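Local coordinates for non-toxic crystal protein (Bacillus thuringiensis, PDB 2D42) that is of unknown function, a non-toxic parasporal crystal protein whose structure closely resembles beta-pore-forming toxins, at residues 15-20 against 179-184. Numbering follows the deposited sequence.
Sequences QYANSH and IRYYRT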
ATOM      1  N   GLN A  15      24.249  20.154 -17.786  1.00 42.13           N
ATOM      2  CA  GLN A  15      24.907  21.243 -17.066  1.00 42.34           C
ATOM      3  C   GLN A  15      26.404  20.975 -16.970  1.00 42.06           C
ATOM      4  O   GLN A  15      27.217  21.895 -17.075  1.00 40.53           O
ATOM      5  CB  GLN A  15      24.312  21.410 -15.658  1.00 45.96           C
ATOM      6  CG  GLN A  15      24.531  20.236 -14.688  1.00 50.26           C
ATOM      7  CD  GLN A  15      25.845  20.315 -13.904  1.00 53.07           C
ATOM      8  OE1 GLN A  15      26.175  19.409 -13.131  1.00 52.11           O
ATOM      9  NE2 GLN A  15      26.591  21.404 -14.094  1.00 53.18           N
ATOM     10  N   TYR A  16      26.761  19.710 -16.775  1.00 40.09           N
ATOM     11  CA  TYR A  16      28.160  19.322 -16.669  1.00 40.12           C
ATOM     12  C   TYR A  16      28.872  19.633 -17.988  1.00 40.66           C
ATOM     13  O   TYR A  16      30.003  20.125 -17.996  1.00 40.04           O
ATOM     14  CB  TYR A  16      28.256  17.831 -16.366  1.00 39.17           C
ATOM     15  CG  TYR A  16      29.657  17.332 -16.110  1.00 39.72           C
ATOM     16  CD1 TYR A  16      30.167  17.257 -14.814  1.00 40.24           C
ATOM     17  CD2 TYR A  16      30.461  16.897 -17.159  1.00 39.84           C
ATOM     18  CE1 TYR A  16      31.442  16.752 -14.573  1.00 41.46           C
ATOM     19  CE2 TYR A  16      31.731  16.393 -16.934  1.00 39.75           C
ATOM     20  CZ  TYR A  16      32.215  16.317 -15.640  1.00 42.55           C
ATOM     21  OH  TYR A  16      33.459  15.777 -15.419  1.00 43.83           O
ATOM     22  N   ALA A  17      28.188  19.349 -19.095  1.00 41.73           N
ATOM     23  CA  ALA A  17      28.723  19.583 -20.434  1.00 43.21           C
ATOM     24  C   ALA A  17      29.032  21.058 -20.660  1.00 45.70           C
ATOM     25  O   ALA A  17      30.140  21.422 -21.060  1.00 44.77           O
ATOM     26  CB  ALA A  17      27.728  19.096 -21.484  1.00 42.03           C
ATOM     27  N   ASN A  18      28.040  21.903 -20.420  1.00 46.85           N
ATOM     28  CA  ASN A  18      28.219  23.336 -20.588  1.00 49.32           C
ATOM     29  C   ASN A  18      29.355  23.808 -19.688  1.00 49.00           C
ATOM     30  O   ASN A  18      30.178  24.639 -20.075  1.00 49.65           O
ATOM     31  CB  ASN A  18      26.934  24.068 -20.211  1.00 51.67           C
ATOM     32  CG  ASN A  18      27.115  25.566 -20.189  1.00 54.92           C
ATOM     33  OD1 ASN A  18      27.284  26.199 -21.234  1.00 57.74           O
ATOM     34  ND2 ASN A  18      27.099  26.146 -18.992  1.00 54.95           N
ATOM     35  N   SER A  19      29.390  23.255 -18.483  1.00 48.22           N
ATOM     36  CA  SER A  19      30.391  23.597 -17.487  1.00 49.36           C
ATOM     37  C   SER A  19      31.819  23.191 -17.858  1.00 49.04           C
ATOM     38  O   SER A  19      32.775  23.861 -17.466  1.00 49.10           O
ATOM     39  CB  SER A  19      30.009  22.958 -16.153  1.00 50.12           C
ATOM     40  OG  SER A  19      30.960  23.259 -15.153  1.00 53.73           O
ATOM     41  N   HIS A  20      31.960  22.100 -18.607  1.00 47.97           N
ATOM     42  CA  HIS A  20      33.277  21.601 -19.009  1.00 47.46           C
ATOM     43  C   HIS A  20      33.579  21.820 -20.491  1.00 46.38           C
ATOM     44  O   HIS A  20      34.529  21.254 -21.036  1.00 45.07           O
ATOM     45  CB  HIS A  20      33.392  20.110 -18.674  1.00 47.78           C
ATOM     46  CG  HIS A  20      33.406  19.821 -17.204  1.00 47.70           C
ATOM     47  ND1 HIS A  20      34.493  19.264 -16.565  1.00 47.59           N
ATOM     48  CD2 HIS A  20      32.469  20.019 -16.246  1.00 47.85           C
ATOM     49  CE1 HIS A  20      34.225  19.129 -15.278  1.00 48.49           C
ATOM     50  NE2 HIS A  20      33.004  19.581 -15.058  1.00 47.81           N
ATOM     51  N   ILE A 179      27.150   8.802 -18.797  1.00 31.38           N
ATOM     52  CA  ILE A 179      26.971   9.998 -19.600  1.00 32.76           C
ATOM     53  C   ILE A 179      28.055  10.093 -20.669  1.00 34.27           C
ATOM     54  O   ILE A 179      29.246   9.957 -20.379  1.00 34.24           O
ATOM     55  CB  ILE A 179      27.023  11.266 -18.736  1.00 32.22           C
ATOM     56  CG1 ILE A 179      25.950  11.198 -17.642  1.00 31.96           C
ATOM     57  CG2 ILE A 179      26.807  12.489 -19.613  1.00 34.39           C
ATOM     58  CD1 ILE A 179      25.997  12.356 -16.653  1.00 27.10           C
ATOM     59  N   ARG A 180      27.627  10.325 -21.906  1.00 35.21           N
ATOM     60  CA  ARG A 180      28.544  10.444 -23.028  1.00 36.38           C
ATOM     61  C   ARG A 180      28.687  11.889 -23.484  1.00 35.38           C
ATOM     62  O   ARG A 180      27.699  12.556 -23.779  1.00 34.54           O
ATOM     63  CB  ARG A 180      28.047   9.595 -24.195  1.00 37.92           C
ATOM     64  CG  ARG A 180      27.999   8.125 -23.882  1.00 41.76           C
ATOM     65  CD  ARG A 180      27.614   7.304 -25.096  1.00 44.33           C
ATOM     66  NE  ARG A 180      28.161   5.964 -24.970  1.00 49.45           N
ATOM     67  CZ  ARG A 180      29.462   5.695 -24.990  1.00 51.63           C
ATOM     68  NH1 ARG A 180      30.340   6.676 -25.142  1.00 54.52           N
ATOM     69  NH2 ARG A 180      29.885   4.450 -24.830  1.00 53.93           N
ATOM     70  N   TYR A 181      29.925  12.359 -23.539  1.00 34.88           N
ATOM     71  CA  TYR A 181      30.231  13.722 -23.971  1.00 35.33           C
ATOM     72  C   TYR A 181      31.289  13.652 -25.060  1.00 36.67           C
ATOM     73  O   TYR A 181      31.980  12.642 -25.208  1.00 36.07           O
ATOM     74  CB  TYR A 181      30.864  14.529 -22.845  1.00 33.77           C
ATOM     75  CG  TYR A 181      30.138  14.559 -21.535  1.00 34.94           C
ATOM     76  CD1 TYR A 181      29.073  15.434 -21.324  1.00 35.67           C
ATOM     77  CD2 TYR A 181      30.579  13.780 -20.463  1.00 35.41           C
ATOM     78  CE1 TYR A 181      28.473  15.544 -20.073  1.00 35.66           C
ATOM     79  CE2 TYR A 181      29.984  13.880 -19.208  1.00 35.30           C
ATOM     80  CZ  TYR A 181      28.934  14.767 -19.021  1.00 36.23           C
ATOM     81  OH  TYR A 181      28.357  14.888 -17.778  1.00 36.65           O
ATOM     82  N   TYR A 182      31.435  14.733 -25.813  1.00 37.24           N
ATOM     83  CA  TYR A 182      32.480  14.764 -26.816  1.00 37.99           C
ATOM     84  C   TYR A 182      32.957  16.169 -27.104  1.00 38.13           C
ATOM     85  O   TYR A 182      32.232  17.155 -26.898  1.00 36.62           O
ATOM     86  CB  TYR A 182      32.042  14.092 -28.119  1.00 39.55           C
ATOM     87  CG  TYR A 182      30.872  14.731 -28.811  1.00 42.36           C
ATOM     88  CD1 TYR A 182      29.569  14.367 -28.488  1.00 44.51           C
ATOM     89  CD2 TYR A 182      31.064  15.678 -29.817  1.00 44.65           C
ATOM     90  CE1 TYR A 182      28.484  14.923 -29.151  1.00 45.75           C
ATOM     91  CE2 TYR A 182      29.980  16.245 -30.491  1.00 46.16           C
ATOM     92  CZ  TYR A 182      28.693  15.858 -30.150  1.00 46.25           C
ATOM     93  OH  TYR A 182      27.612  16.394 -30.810  1.00 47.27           O
ATOM     94  N   ARG A 183      34.210  16.243 -27.539  1.00 36.92           N
ATOM     95  CA  ARG A 183      34.843  17.492 -27.914  1.00 35.84           C
ATOM     96  C   ARG A 183      35.062  17.408 -29.411  1.00 35.19           C
ATOM     97  O   ARG A 183      35.734  16.496 -29.896  1.00 31.32           O
ATOM     98  CB  ARG A 183      36.204  17.653 -27.248  1.00 38.26           C
ATOM     99  CG  ARG A 183      36.195  18.244 -25.863  1.00 41.49           C
ATOM    100  CD  ARG A 183      37.636  18.404 -25.410  1.00 44.31           C
ATOM    101  NE  ARG A 183      38.381  19.334 -26.260  1.00 43.53           N
ATOM    102  CZ  ARG A 183      39.643  19.155 -26.636  1.00 44.37           C
ATOM    103  NH1 ARG A 183      40.306  18.074 -26.243  1.00 46.97           N
ATOM    104  NH2 ARG A 183      40.253  20.060 -27.388  1.00 44.94           N
ATOM    105  N   THR A 184      34.476  18.349 -30.135  1.00 33.48           N
ATOM    106  CA  THR A 184      34.615  18.407 -31.575  1.00 34.65           C
ATOM    107  C   THR A 184      36.032  18.883 -31.883  1.00 33.84           C
ATOM    108  O   THR A 184      36.516  19.830 -31.263  1.00 34.05           O
ATOM    109  CB  THR A 184      33.602  19.395 -32.159  1.00 35.21           C
ATOM    110  OG1 THR A 184      32.279  18.899 -31.921  1.00 40.16           O
ATOM    111  CG2 THR A 184      33.819  19.577 -33.654  1.00 38.36           C
TER
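Tyr-16 and Ala-17, on the last turn of helix 5-19, face Tyr-181 of strand 150-185, and the two backbones come closest at Ala-17 and Tyr-181, whose CA atoms lie 7.0 Å apart. At the helix end the amide of His-20 still bonds to the carbonyl of Tyr-16, after which the chain leaves helical geometry. Ala-17 suits the close approach because its side chain is a lone methyl: CB rests 3.9 Å from both CD1 and CE1 of Tyr-181, while its other neighbours include Tyr-24 of strand 23-29. CB of Tyr-181 already points at the helix, and CG anti to the carbonyl carbon (chi1 -52°) extends the ring to Tyr-16 and Ala-17. Although the side chains of Tyr-16 and Tyr-181 cross at about a right angle, their ring planes lie within 28° of parallel. With centroids 5.1 Å apart, the rings are slid so far that they barely overlap. Tyr-181 approaches CD2 of Tyr-16 obliquely and tightly, with OH 3.0 Å and CZ 3.2 Å from it, and OH also lies near CB and CG of Tyr-16. The hydroxyl of buried Tyr-181 is hydrogen-bonded to OE1 of Gln-195 on strand 189-198, so tyrosine supplies apolar bulk and a polar end together. His-20, just past the helix, folds back to put NE2 3.2 Å above one face of the Tyr-16 ring, near the rim; the hydroxyl of Tyr-181 lies on the opposite side of that ring's plane. The arrangement is a helix end packed through small and aromatic side chains against a beta-sheet, here strand 150-185 with its antiparallel neighbours 23-29 and 189-198, at one end of the elongated, strand-rich fold of the aerolysin/ETX-type proteins.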